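Local coordinates for protein dihydroorotase (Saccharomyces cerevisiae S288C, PDB 6L0A) that catalyses the reversible, zinc-dependent cyclisation of N-carbamoyl-L-aspartate to dihydroorotate, the third step of de novo pyrimidine synthesis, at residues I5-M13 against L300-I309. Numbering follows the deposited sequence.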
loop_
_atom_site.group_PDB
_atom_site.type_symbol
_atom_site.label_atom_id
_atom_site.label_comp_id
_atom_site.label_asym_id
_atom_site.label_seq_id
_atom_site.Cartn_x
_atom_site.Cartn_y
_atom_site.Cartn_z
ATOM N N ILE C 5 30.103 -7.544 20.184
ATOM C CA ILE C 5 29.172 -7.268 21.271
ATOM C C ILE C 5 28.589 -8.592 21.743
ATOM O O ILE C 5 28.098 -9.387 20.933
ATOM C CB ILE C 5 28.044 -6.303 20.851
ATOM C CG1 ILE C 5 28.624 -5.005 20.277
ATOM C CG2 ILE C 5 27.134 -6.016 22.032
ATOM C CD1 ILE C 5 27.580 -3.934 20.017
ATOM N N ASP C 6 28.674 -8.840 23.043
ATOM C CA ASP C 6 28.177 -10.066 23.649
ATOM C C ASP C 6 26.723 -9.816 24.013
ATOM O O ASP C 6 26.425 -9.118 24.988
ATOM C CB ASP C 6 29.015 -10.441 24.872
ATOM C CG ASP C 6 28.679 -11.819 25.422
ATOM O OD1 ASP C 6 27.519 -12.273 25.282
ATOM O OD2 ASP C 6 29.587 -12.447 26.011
ATOM N N LEU C 7 25.816 -10.372 23.219
ATOM C CA LEU C 7 24.392 -10.168 23.444
ATOM C C LEU C 7 23.777 -11.235 24.342
ATOM O O LEU C 7 22.604 -11.113 24.719
ATOM C CB LEU C 7 23.656 -10.116 22.102
ATOM C CG LEU C 7 24.029 -8.909 21.229
ATOM C CD1 LEU C 7 23.372 -8.990 19.856
ATOM C CD2 LEU C 7 23.663 -7.604 21.917
ATOM N N GLY C 8 24.532 -12.276 24.686
ATOM C CA GLY C 8 24.028 -13.260 25.631
ATOM C C GLY C 8 22.898 -14.094 25.057
ATOM O O GLY C 8 22.947 -14.568 23.912
ATOM N N LEU C 9 21.872 -14.305 25.884
ATOM C CA LEU C 9 20.722 -15.128 25.502
ATOM C C LEU C 9 19.697 -14.203 24.855
ATOM O O LEU C 9 18.871 -13.589 25.522
ATOM C CB LEU C 9 20.143 -15.850 26.713
ATOM C CG LEU C 9 21.154 -16.666 27.515
ATOM C CD1 LEU C 9 20.545 -17.170 28.812
ATOM C CD2 LEU C 9 21.692 -17.815 26.672
ATOM N N THR C 10 19.771 -14.095 23.539
ATOM C CA THR C 10 18.877 -13.238 22.772
ATOM C C THR C 10 17.487 -13.862 22.668
ATOM O O THR C 10 17.343 -15.085 22.595
ATOM C CB THR C 10 19.441 -13.036 21.371
ATOM O OG1 THR C 10 19.819 -14.310 20.845
ATOM C CG2 THR C 10 20.668 -12.133 21.406
ATOM N N CYS C 11 16.459 -13.009 22.609
ATOM C CA CYS C 11 15.101 -13.508 22.439
ATOM C C CYS C 11 14.378 -12.752 21.327
ATOM O O CYS C 11 14.497 -11.530 21.193
ATOM C CB CYS C 11 14.279 -13.411 23.720
ATOM S SG CYS C 11 14.343 -11.858 24.585
ATOM N N ASP C 12 13.613 -13.504 20.549
ATOM C CA ASP C 12 12.671 -12.965 19.569
ATOM C C ASP C 12 11.293 -13.401 20.046
ATOM O O ASP C 12 10.935 -14.582 19.962
ATOM C CB ASP C 12 12.995 -13.480 18.167
ATOM C CG ASP C 12 11.975 -13.049 17.133
ATOM O OD1 ASP C 12 10.999 -12.351 17.490
ATOM O OD2 ASP C 12 12.163 -13.422 15.961
ATOM N N MET C 13 10.528 -12.460 20.576
ATOM C CA MET C 13 9.278 -12.825 21.225
ATOM C C MET C 13 8.083 -12.809 20.270
ATOM O O MET C 13 6.939 -12.634 20.718
ATOM C CB MET C 13 9.053 -11.922 22.435
ATOM C CG MET C 13 10.095 -12.184 23.564
ATOM S SD MET C 13 10.425 -13.944 23.881
ATOM C CE MET C 13 11.177 -13.829 25.520
ATOM N N LEU C 300 21.480 -2.134 22.775
ATOM C CA LEU C 300 21.043 -3.269 21.973
ATOM C C LEU C 300 20.736 -4.476 22.842
ATOM O O LEU C 300 19.709 -5.138 22.648
ATOM C CB LEU C 300 22.102 -3.624 20.934
ATOM C CG LEU C 300 21.737 -4.788 20.017
ATOM C CD1 LEU C 300 20.509 -4.418 19.174
ATOM C CD2 LEU C 300 22.897 -5.199 19.120
ATOM N N LYS C 301 21.605 -4.776 23.813
ATOM C CA LYS C 301 21.405 -5.974 24.623
ATOM C C LYS C 301 20.081 -5.921 25.373
ATOM O O LYS C 301 19.410 -6.944 25.539
ATOM C CB LYS C 301 22.569 -6.158 25.599
ATOM C CG LYS C 301 22.374 -7.334 26.547
ATOM C CD LYS C 301 23.695 -7.982 26.926
ATOM C CE LYS C 301 23.462 -9.290 27.675
ATOM N NZ LYS C 301 22.698 -9.033 28.929
ATOM N N GLY C 302 19.686 -4.739 25.837
ATOM C CA GLY C 302 18.399 -4.626 26.498
ATOM C C GLY C 302 17.250 -4.942 25.560
ATOM O O GLY C 302 16.328 -5.680 25.918
ATOM N N PHE C 303 17.325 -4.436 24.326
ATOM C CA PHE C 303 16.202 -4.555 23.398
ATOM C C PHE C 303 16.038 -5.981 22.885
ATOM O O PHE C 303 14.906 -6.439 22.692
ATOM C CB PHE C 303 16.381 -3.580 22.233
ATOM C CG PHE C 303 15.290 -3.669 21.196
ATOM C CD1 PHE C 303 14.024 -3.175 21.460
ATOM C CD2 PHE C 303 15.537 -4.240 19.968
ATOM C CE1 PHE C 303 13.004 -3.269 20.506
ATOM C CE2 PHE C 303 14.535 -4.327 19.002
ATOM C CZ PHE C 303 13.268 -3.841 19.282
ATOM N N VAL C 304 17.141 -6.705 22.668
ATOM C CA VAL C 304 17.089 -8.046 22.094
ATOM C C VAL C 304 17.372 -9.146 23.105
ATOM O O VAL C 304 17.455 -10.315 22.708
ATOM C CB VAL C 304 18.034 -8.196 20.888
ATOM C CG1 VAL C 304 17.702 -7.163 19.800
ATOM C CG2 VAL C 304 19.494 -8.075 21.328
ATOM N N SER C 305 17.538 -8.823 24.389
ATOM C CA SER C 305 17.724 -9.900 25.354
ATOM C C SER C 305 17.137 -9.580 26.722
ATOM O O SER C 305 16.228 -10.280 27.173
ATOM C CB SER C 305 19.206 -10.256 25.505
ATOM O OG SER C 305 19.358 -11.357 26.391
ATOM N N ASP C 306 17.630 -8.529 27.387
ATOM C CA ASP C 306 17.278 -8.301 28.791
ATOM C C ASP C 306 15.771 -8.162 28.989
ATOM O O ASP C 306 15.185 -8.814 29.865
ATOM C CB ASP C 306 17.982 -7.045 29.325
ATOM C CG ASP C 306 19.496 -7.125 29.231
ATOM O OD1 ASP C 306 20.041 -8.215 28.956
ATOM O OD2 ASP C 306 20.138 -6.071 29.424
ATOM N N PHE C 307 15.126 -7.295 28.202
ATOM C CA PHE C 307 13.760 -6.888 28.520
ATOM C C PHE C 307 12.759 -7.995 28.219
ATOM O O PHE C 307 11.789 -8.176 28.965
ATOM C CB PHE C 307 13.406 -5.607 27.763
ATOM C CG PHE C 307 14.240 -4.418 28.176
ATOM C CD1 PHE C 307 14.649 -4.269 29.498
ATOM C CD2 PHE C 307 14.630 -3.467 27.246
ATOM C CE1 PHE C 307 15.419 -3.173 29.884
ATOM C CE2 PHE C 307 15.398 -2.383 27.623
ATOM C CZ PHE C 307 15.792 -2.234 28.945
ATOM N N GLY C 308 12.976 -8.753 27.147
ATOM C CA GLY C 308 12.078 -9.865 26.856
ATOM C C GLY C 308 12.220 -10.990 27.861
ATOM O O GLY C 308 11.226 -11.563 28.315
ATOM N N ILE C 309 13.462 -11.319 28.225
ATOM C CA ILE C 309 13.694 -12.324 29.260
ATOM C C ILE C 309 13.018 -11.917 30.566
ATOM O O ILE C 309 12.391 -12.742 31.242
ATOM C CB ILE C 309 15.207 -12.547 29.441
ATOM C CG1 ILE C 309 15.722 -13.492 28.353
ATOM C CG2 ILE C 309 15.518 -13.080 30.845
ATOM C CD1 ILE C 309 17.232 -13.592 28.279
#
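Cys11 and Val304 tie the incoming chain to the middle of the helix: Cys11 N donates to Val304 O over 2.9 Å in a nearly straight bond. The CA of Thr10 reaches the same oxygen with a CA-H...O contact. One residue along, Ser305 OG donates to Leu9 O, although the 2.4 Å between them is too short to be trusted as a bond length and leaves the geometry doubtful; with chi1 at -177°, the hydroxyl swings away from its own backbone N and out to the loop. The wider pi-type turn at 302-306 takes in both Val304 and Ser305. Beyond it, Cys11 SG rests 3.8 Å from Gly308 CA, an approach that the lack of a side chain on Gly308 allows, and Met13 CE ends on Gly308 O. Ile309 CD1 lies against Leu9 CB.

This is where two parts of an amidohydrolase meet. Strand 4-8 edges the small antiparallel sheet, with a classic beta bulge at Leu7 and Gly8 opposite Ala325, and after a short loop strand 11-15 enters the parallel sheet of the TIM barrel, carrying the zinc ligand His14 near its end, with His16 just after it. Helix 300-312 packs against both strands.

At the sheet end, Leu7 and Leu300 cross obliquely, CD2 to CD2 at 3.8 Å, with Ile284 of helix 283-293 also packing on Leu7. Alongside, Lys301 lays its CD and CE against the carbonyl oxygens of Asp6 and Leu7, CE standing 3.6 Å from Leu7 O. Its NZ then forms a salt bridge to the syn side of Asp306 OD1 at 2.8 Å. Cut back to alanine, Lys301 would lose the whole arm, which is likely to leave Asp306 without this cationic mate and the Asp6 and Leu7 carbonyls without their aliphatic cover. Farther out, Thr10 OG1 bonds to Gly34 O, fixing the loop that meets Val304.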